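Side-chain contacts in ABC transporter, substrate-binding protein (Clostridium perfringens, PDB 4EDP), which probably captures a solute outside the cell membrane and delivers it to the permease of an ABC import system: residues A[46-51]-A[297-302]; A[122-127]-A[133-138]. All blocks are in the same frame, centred on the assembly; numbering follows the deposited sequence.

Interaction 1 (A[46-51]-A[297-302])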
ATOM      1  N   GLU A  46       3.008  16.184  -9.904  1.00 45.58           N
ATOM      2  CA  GLU A  46       4.268  16.236 -10.651  1.00 44.49           C
ATOM      3  C   GLU A  46       5.196  17.406 -10.301  1.00 43.50           C
ATOM      4  O   GLU A  46       6.395  17.198 -10.113  1.00 42.16           O
ATOM      5  CB  GLU A  46       3.967  16.195 -12.159  1.00 46.36           C
ATOM      6  CG  GLU A  46       5.179  15.923 -13.042  1.00 48.52           C
ATOM      7  CD  GLU A  46       4.804  15.636 -14.496  1.00 53.39           C
ATOM      8  OE1 GLU A  46       5.681  15.180 -15.265  1.00 56.45           O
ATOM      9  OE2 GLU A  46       3.630  15.848 -14.864  1.00 56.26           O
ATOM     10  N   ASP A  47       4.670  18.628 -10.228  1.00 44.24           N
ATOM     11  CA  ASP A  47       5.516  19.769  -9.869  1.00 43.89           C
ATOM     12  C   ASP A  47       6.174  19.581  -8.507  1.00 40.58           C
ATOM     13  O   ASP A  47       7.377  19.767  -8.362  1.00 38.48           O
ATOM     14  CB  ASP A  47       4.745  21.097  -9.883  1.00 46.90           C
ATOM     15  CG  ASP A  47       4.492  21.619 -11.290  1.00 50.76           C
ATOM     16  OD1 ASP A  47       4.604  20.830 -12.255  1.00 53.20           O
ATOM     17  OD2 ASP A  47       4.177  22.825 -11.428  1.00 52.28           O
ATOM     18  N   VAL A  48       5.378  19.211  -7.508  1.00 39.24           N
ATOM     19  CA  VAL A  48       5.894  19.016  -6.159  1.00 37.15           C
ATOM     20  C   VAL A  48       6.886  17.859  -6.136  1.00 34.35           C
ATOM     21  O   VAL A  48       7.933  17.925  -5.488  1.00 31.87           O
ATOM     22  CB  VAL A  48       4.754  18.729  -5.166  1.00 37.53           C
ATOM     23  CG1 VAL A  48       5.315  18.554  -3.760  1.00 35.23           C
ATOM     24  CG2 VAL A  48       3.730  19.846  -5.206  1.00 39.28           C
ATOM     25  N   LEU A  49       6.550  16.801  -6.865  1.00 33.70           N
ATOM     26  CA  LEU A  49       7.394  15.617  -6.946  1.00 32.21           C
ATOM     27  C   LEU A  49       8.768  15.963  -7.525  1.00 31.83           C
ATOM     28  O   LEU A  49       9.808  15.574  -6.988  1.00 29.77           O
ATOM     29  CB  LEU A  49       6.693  14.572  -7.808  1.00 32.37           C
ATOM     30  CG  LEU A  49       7.366  13.227  -7.959  1.00 30.87           C
ATOM     31  CD1 LEU A  49       7.602  12.583  -6.585  1.00 28.40           C
ATOM     32  CD2 LEU A  49       6.500  12.329  -8.843  1.00 32.63           C
ATOM     33  N   LYS A  50       8.761  16.698  -8.630  1.00 32.72           N
ATOM     34  CA  LYS A  50      10.001  17.135  -9.264  1.00 33.19           C
ATOM     35  C   LYS A  50      10.785  18.046  -8.330  1.00 32.86           C
ATOM     36  O   LYS A  50      11.988  17.896  -8.161  1.00 31.52           O
ATOM     37  CB  LYS A  50       9.693  17.893 -10.552  1.00 35.48           C
ATOM     38  CG  LYS A  50       9.284  17.034 -11.737  1.00 37.78           C
ATOM     39  CD  LYS A  50       8.792  17.922 -12.877  1.00 43.69           C
ATOM     40  CE  LYS A  50       8.768  17.188 -14.209  1.00 45.94           C
ATOM     41  NZ  LYS A  50       8.043  15.901 -14.117  1.00 45.96           N
ATOM     42  N   GLU A  51      10.084  18.999  -7.732  1.00 33.68           N
ATOM     43  CA  GLU A  51      10.687  19.967  -6.829  1.00 34.56           C
ATOM     44  C   GLU A  51      11.310  19.332  -5.587  1.00 32.69           C
ATOM     45  O   GLU A  51      12.425  19.668  -5.181  1.00 32.97           O
ATOM     46  CB  GLU A  51       9.605  20.961  -6.400  1.00 37.13           C
ATOM     47  CG  GLU A  51      10.052  22.000  -5.400  1.00 41.42           C
ATOM     48  CD  GLU A  51       8.908  22.909  -4.968  1.00 48.53           C
ATOM     49  OE1 GLU A  51       7.777  22.749  -5.484  1.00 50.74           O
ATOM     50  OE2 GLU A  51       9.139  23.773  -4.101  1.00 52.31           O
ATOM     51  N   LYS A 297       6.228  15.306   4.450  1.00 22.73           N
ATOM     52  CA  LYS A 297       5.653  16.648   4.565  1.00 24.62           C
ATOM     53  C   LYS A 297       5.031  17.178   3.280  1.00 25.34           C
ATOM     54  O   LYS A 297       3.934  17.755   3.302  1.00 25.85           O
ATOM     55  CB  LYS A 297       6.741  17.624   5.014  1.00 26.27           C
ATOM     56  CG  LYS A 297       7.383  17.272   6.348  1.00 28.74           C
ATOM     57  CD  LYS A 297       8.542  18.192   6.668  1.00 31.70           C
ATOM     58  CE  LYS A 297       9.293  17.704   7.888  1.00 33.50           C
ATOM     59  NZ  LYS A 297      10.465  18.559   8.183  1.00 34.07           N
ATOM     60  N   ALA A 298       5.723  17.007   2.158  1.00 25.27           N
ATOM     61  CA  ALA A 298       5.245  17.564   0.893  1.00 26.84           C
ATOM     62  C   ALA A 298       4.297  16.686   0.099  1.00 26.36           C
ATOM     63  O   ALA A 298       3.411  17.203  -0.587  1.00 26.29           O
ATOM     64  CB  ALA A 298       6.439  17.953   0.013  1.00 27.89           C
ATOM     65  N   LEU A 299       4.473  15.371   0.186  1.00 24.75           N
ATOM     66  CA  LEU A 299       3.665  14.444  -0.598  1.00 24.88           C
ATOM     67  C   LEU A 299       2.818  13.468   0.217  1.00 23.18           C
ATOM     68  O   LEU A 299       2.215  12.556  -0.343  1.00 22.57           O
ATOM     69  CB  LEU A 299       4.593  13.633  -1.521  1.00 24.49           C
ATOM     70  CG  LEU A 299       5.430  14.407  -2.539  1.00 28.99           C
ATOM     71  CD1 LEU A 299       6.444  13.487  -3.222  1.00 29.95           C
ATOM     72  CD2 LEU A 299       4.505  15.079  -3.555  1.00 32.18           C
ATOM     73  N   ASN A 300       2.756  13.664   1.525  1.00 23.12           N
ATOM     74  CA  ASN A 300       2.000  12.773   2.412  1.00 22.55           C
ATOM     75  C   ASN A 300       2.385  11.305   2.261  1.00 20.02           C
ATOM     76  O   ASN A 300       1.528  10.431   2.301  1.00 20.74           O
ATOM     77  CB  ASN A 300       0.488  12.966   2.260  1.00 23.86           C
ATOM     78  CG  ASN A 300       0.055  14.362   2.666  1.00 29.74           C
ATOM     79  OD1 ASN A 300       0.739  15.030   3.454  1.00 34.68           O
ATOM     80  ND2 ASN A 300      -1.067  14.817   2.129  1.00 32.76           N
ATOM     81  N   GLU A 301       3.680  11.054   2.081  1.00 18.13           N
ATOM     82  CA  GLU A 301       4.191   9.677   1.991  1.00 16.85           C
ATOM     83  C   GLU A 301       4.651   9.245   3.369  1.00 15.68           C
ATOM     84  O   GLU A 301       5.538   9.870   3.957  1.00 15.66           O
ATOM     85  CB  GLU A 301       5.339   9.557   0.992  1.00 16.84           C
ATOM     86  CG  GLU A 301       4.905   9.741  -0.453  1.00 19.30           C
ATOM     87  CD  GLU A 301       6.049   9.631  -1.451  1.00 24.90           C
ATOM     88  OE1 GLU A 301       7.221   9.465  -1.046  1.00 22.40           O
ATOM     89  OE2 GLU A 301       5.763   9.730  -2.659  1.00 30.90           O
ATOM     90  N   SER A 302       4.032   8.197   3.899  1.00 14.09           N
ATOM     91  CA  SER A 302       4.425   7.667   5.189  1.00 14.10           C
ATOM     92  C   SER A 302       5.855   7.121   5.041  1.00 14.56           C
ATOM     93  O   SER A 302       6.167   6.408   4.079  1.00 15.84           O
ATOM     94  CB  SER A 302       3.502   6.547   5.659  1.00 13.98           C
ATOM     95  OG  SER A 302       2.178   7.012   5.925  1.00 15.45           O
TER

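Interaction 2 (A[122-127]-A[133-138])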
ATOM      1  N   GLU A 122      11.443  -2.422  10.719  1.00 15.51           N
ATOM      2  CA  GLU A 122      11.433  -3.873  10.583  1.00 17.93           C
ATOM      3  C   GLU A 122      10.398  -4.405   9.594  1.00 16.41           C
ATOM      4  O   GLU A 122      10.677  -5.365   8.880  1.00 17.57           O
ATOM      5  CB  GLU A 122      11.206  -4.530  11.937  1.00 20.59           C
ATOM      6  CG  GLU A 122      11.305  -6.042  11.863  1.00 28.19           C
ATOM      7  CD  GLU A 122      10.905  -6.732  13.136  1.00 36.57           C
ATOM      8  OE1 GLU A 122      10.949  -6.084  14.194  1.00 40.51           O
ATOM      9  OE2 GLU A 122      10.553  -7.939  13.068  1.00 43.33           O
ATOM     10  N   LYS A 123       9.207  -3.813   9.548  1.00 14.92           N
ATOM     11  CA  LYS A 123       8.200  -4.275   8.589  1.00 14.58           C
ATOM     12  C   LYS A 123       8.617  -4.022   7.129  1.00 13.81           C
ATOM     13  O   LYS A 123       8.478  -4.909   6.271  1.00 12.57           O
ATOM     14  CB  LYS A 123       6.834  -3.645   8.859  1.00 14.63           C
ATOM     15  CG  LYS A 123       6.314  -3.869  10.242  1.00 18.24           C
ATOM     16  CD  LYS A 123       6.161  -5.309  10.594  1.00 21.26           C
ATOM     17  CE  LYS A 123       5.745  -5.429  12.047  1.00 26.08           C
ATOM     18  NZ  LYS A 123       5.680  -6.832  12.463  1.00 29.41           N
ATOM     19  N   ALA A 124       9.103  -2.816   6.854  1.00 13.14           N
ATOM     20  CA  ALA A 124       9.550  -2.447   5.508  1.00 13.08           C
ATOM     21  C   ALA A 124      10.750  -3.318   5.093  1.00 12.36           C
ATOM     22  O   ALA A 124      10.941  -3.593   3.905  1.00 13.18           O
ATOM     23  CB  ALA A 124       9.884  -0.911   5.444  1.00 12.63           C
ATOM     24  N   LYS A 125      11.559  -3.754   6.052  0.60 12.72           N
ATOM     25  CA  LYS A 125      12.707  -4.605   5.725  0.60 13.33           C
ATOM     26  C   LYS A 125      12.299  -5.948   5.119  0.60 13.33           C
ATOM     27  O   LYS A 125      13.118  -6.640   4.527  0.60 13.31           O
ATOM     28  CB  LYS A 125      13.665  -4.744   6.906  0.60 13.70           C
ATOM     29  CG  LYS A 125      14.551  -3.520   7.062  0.60 14.66           C
ATOM     30  CD  LYS A 125      15.421  -3.591   8.309  0.60 14.22           C
ATOM     31  CE  LYS A 125      16.421  -2.447   8.343  0.60 12.97           C
ATOM     32  NZ  LYS A 125      17.223  -2.398   9.607  0.60 15.07           N
ATOM     33  N   SER A 126      11.026  -6.318   5.238  1.00 13.85           N
ATOM     34  CA  SER A 126      10.563  -7.525   4.552  1.00 13.67           C
ATOM     35  C   SER A 126      10.833  -7.415   3.022  1.00 13.65           C
ATOM     36  O   SER A 126      11.090  -8.421   2.359  1.00 14.46           O
ATOM     37  CB  SER A 126       9.074  -7.751   4.826  1.00 15.34           C
ATOM     38  OG  SER A 126       8.291  -6.694   4.298  1.00 15.87           O
ATOM     39  N   THR A 127      10.773  -6.209   2.449  1.00 12.78           N
ATOM     40  CA  THR A 127      11.049  -6.054   1.026  1.00 11.74           C
ATOM     41  C   THR A 127      12.545  -6.217   0.738  1.00 13.10           C
ATOM     42  O   THR A 127      12.914  -6.661  -0.328  1.00 14.95           O
ATOM     43  CB  THR A 127      10.516  -4.705   0.473  1.00 12.96           C
ATOM     44  OG1 THR A 127      11.171  -3.620   1.116  1.00 12.58           O
ATOM     45  CG2 THR A 127       9.015  -4.603   0.733  1.00 13.62           C
ATOM     46  N   GLY A 133      13.511  -4.651  -5.331  1.00 14.28           N
ATOM     47  CA  GLY A 133      13.339  -3.276  -4.936  1.00 15.23           C
ATOM     48  C   GLY A 133      12.775  -3.060  -3.553  1.00 13.89           C
ATOM     49  O   GLY A 133      11.833  -3.722  -3.166  1.00 13.89           O
ATOM     50  N   PRO A 134      13.337  -2.103  -2.809  1.00 13.97           N
ATOM     51  CA  PRO A 134      12.835  -1.878  -1.452  1.00 13.89           C
ATOM     52  C   PRO A 134      11.615  -0.971  -1.394  1.00 13.40           C
ATOM     53  O   PRO A 134      11.377  -0.168  -2.320  1.00 13.68           O
ATOM     54  CB  PRO A 134      14.002  -1.146  -0.775  1.00 13.79           C
ATOM     55  CG  PRO A 134      14.637  -0.371  -1.879  1.00 13.95           C
ATOM     56  CD  PRO A 134      14.460  -1.211  -3.135  1.00 14.77           C
ATOM     57  N   ALA A 135      10.834  -1.106  -0.326  1.00 13.28           N
ATOM     58  CA  ALA A 135       9.735  -0.166  -0.091  1.00 12.41           C
ATOM     59  C   ALA A 135      10.349   1.189   0.214  1.00 12.91           C
ATOM     60  O   ALA A 135      11.312   1.249   0.955  1.00 12.02           O
ATOM     61  CB  ALA A 135       8.904  -0.577   1.118  1.00 12.81           C
ATOM     62  N   TYR A 136       9.778   2.266  -0.330  1.00 11.99           N
ATOM     63  CA  TYR A 136      10.224   3.628  -0.004  1.00 12.36           C
ATOM     64  C   TYR A 136       9.115   4.361   0.793  1.00 12.86           C
ATOM     65  O   TYR A 136       9.337   5.463   1.322  1.00 12.65           O
ATOM     66  CB  TYR A 136      10.596   4.451  -1.266  1.00 13.78           C
ATOM     67  CG  TYR A 136       9.411   4.732  -2.141  1.00 12.77           C
ATOM     68  CD1 TYR A 136       8.977   3.796  -3.071  1.00 15.40           C
ATOM     69  CD2 TYR A 136       8.665   5.897  -1.985  1.00 14.09           C
ATOM     70  CE1 TYR A 136       7.857   4.021  -3.842  1.00 15.79           C
ATOM     71  CE2 TYR A 136       7.548   6.138  -2.767  1.00 13.79           C
ATOM     72  CZ  TYR A 136       7.149   5.197  -3.688  1.00 16.81           C
ATOM     73  OH  TYR A 136       6.019   5.418  -4.453  1.00 20.20           O
ATOM     74  N   THR A 137       7.908   3.790   0.823  1.00 12.43           N
ATOM     75  CA  THR A 137       6.801   4.349   1.574  1.00 12.33           C
ATOM     76  C   THR A 137       5.867   3.205   1.928  1.00 12.81           C
ATOM     77  O   THR A 137       5.962   2.096   1.353  1.00 12.65           O
ATOM     78  CB  THR A 137       6.030   5.438   0.781  1.00 12.36           C
ATOM     79  OG1 THR A 137       5.139   6.146   1.646  1.00 15.65           O
ATOM     80  CG2 THR A 137       5.217   4.806  -0.387  1.00 12.54           C
ATOM     81  N   LEU A 138       4.959   3.472   2.857  1.00 14.10           N
ATOM     82  CA  LEU A 138       3.980   2.489   3.302  1.00 13.06           C
ATOM     83  C   LEU A 138       2.653   3.171   3.577  1.00 12.65           C
ATOM     84  O   LEU A 138       2.587   4.392   3.699  1.00 13.71           O
ATOM     85  CB  LEU A 138       4.482   1.762   4.564  1.00 12.30           C
ATOM     86  CG  LEU A 138       4.673   2.589   5.846  1.00 12.55           C
ATOM     87  CD1 LEU A 138       3.342   2.884   6.567  1.00 13.37           C
ATOM     88  CD2 LEU A 138       5.598   1.850   6.826  1.00 15.58           C
TER
HETATM   89  O   HOH W   1      11.988  -6.620  -2.873  1.00 16.17           O

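Interaction 1 (A[46-51]-A[297-302])
Val48 and Leu299 meet because their first torsions aim a methyl of each across the gap between two helices. In Val48 the branch CG1 lies opposite the backbone N (chi1 -179°), and in Leu299 CG is turned anti to its own carbonyl carbon and CD2 reaches back toward the valine. CD2 of Leu299 comes to 3.6 Å from CG1 of Val48, the closest approach across the contact, and also brushes CB of Val48; the two side chains run past each other in opposite directions, so they touch alongside. The same CG1 of Val48 sits 4.0 Å from CB of Ala298, so one valine methyl touches both Ala298 and Leu299 near the end of helix 289-299. Leu49 joins through its far end: with CG anti to the backbone N (chi1 -177°), its CD1 swings in to 3.7 Å from CD1 of Leu299, and the two leucines cross nearly at right angles. Leu299 thus divides its two methyls between neighbouring residues of helix 46-61. The side chains that meet are all apolar, though CG1 of Val48 also lies near the carbonyl O of Ala298. The contact is small, about 160 Å², and lies near the surface, where a bound acetate ion rests close to the Leu49 side chain. Farther round the first helix, Lys50 NZ and Glu46 OE1 form a salt bridge of 2.7 Å, one turn apart, on the anti side of the carboxylate. After Leu299 the chain leaves the helix at Asn300, which has positive phi, and a backbone hydrogen bond links Glu301 with Thr295. Here the N-terminal turn of one helix packs against the C-terminal turn of another on the flank of the alpha/beta lobe of a periplasmic-binding-protein fold.

Interaction 2 (A[122-127]-A[133-138])
Thr127 reaches Ala135 from the last part of segment 122-127, and its side chain carries most of the contact. Its CB meets Ala135 N at 3.7 Å, with the carbonyl O of Gly133 a little farther off. From there OG1, held between the backbone N and the carbonyl carbon (chi1 62°), works in both directions: it accepts a nearly straight bond from Ala135 N (2.9 Å, 163°) and donates to Ala124 O at 2.8 Å. Ala124 O also takes the backbone N of Thr127, so one carbonyl receives two donors from the same residue. The other branch, CG2, packs 4.0 Å from CB of Ala135, and CB of Ala124 touches CB of Ala135 more loosely. A water donates to both Thr127 O (2.7 Å) and Gly133 O, tying the two backbones together again. The buried hydroxyl is thereby gripped by one donor and one acceptor, which fixes its rotation. Ala135 leans on Phe264 on strand 262-269, while Pro134 and Tyr136 bond to that strand through their backbones. A threonine hydroxyl caught between a strand-side backbone N-H and a carbonyl three residues back thus joins helix 125-130 to strand 135-145 in the mixed sheet of this solute-binding protein fold.

In the fold
From the N terminus the chain makes strand 37-41 and then helix 46-61, whose first turn supplies one side of interaction 1. It passes through strands 65-69 and 89-93 before reaching segment 122-127, and interaction 2 closes a loop of five residues, which holds the end of helix 125-130, at the head of strand 135-145. Only much later, at the end of helix 289-299, does interaction 1 close its own long loop, which encloses the short one without crossing it. The two centres are 19 Å apart, yet they meet: Ser302 O and Thr137 OG1 make a probable hydrogen bond of 2.7 Å, connecting the helix-flanked surface to the buried sheet.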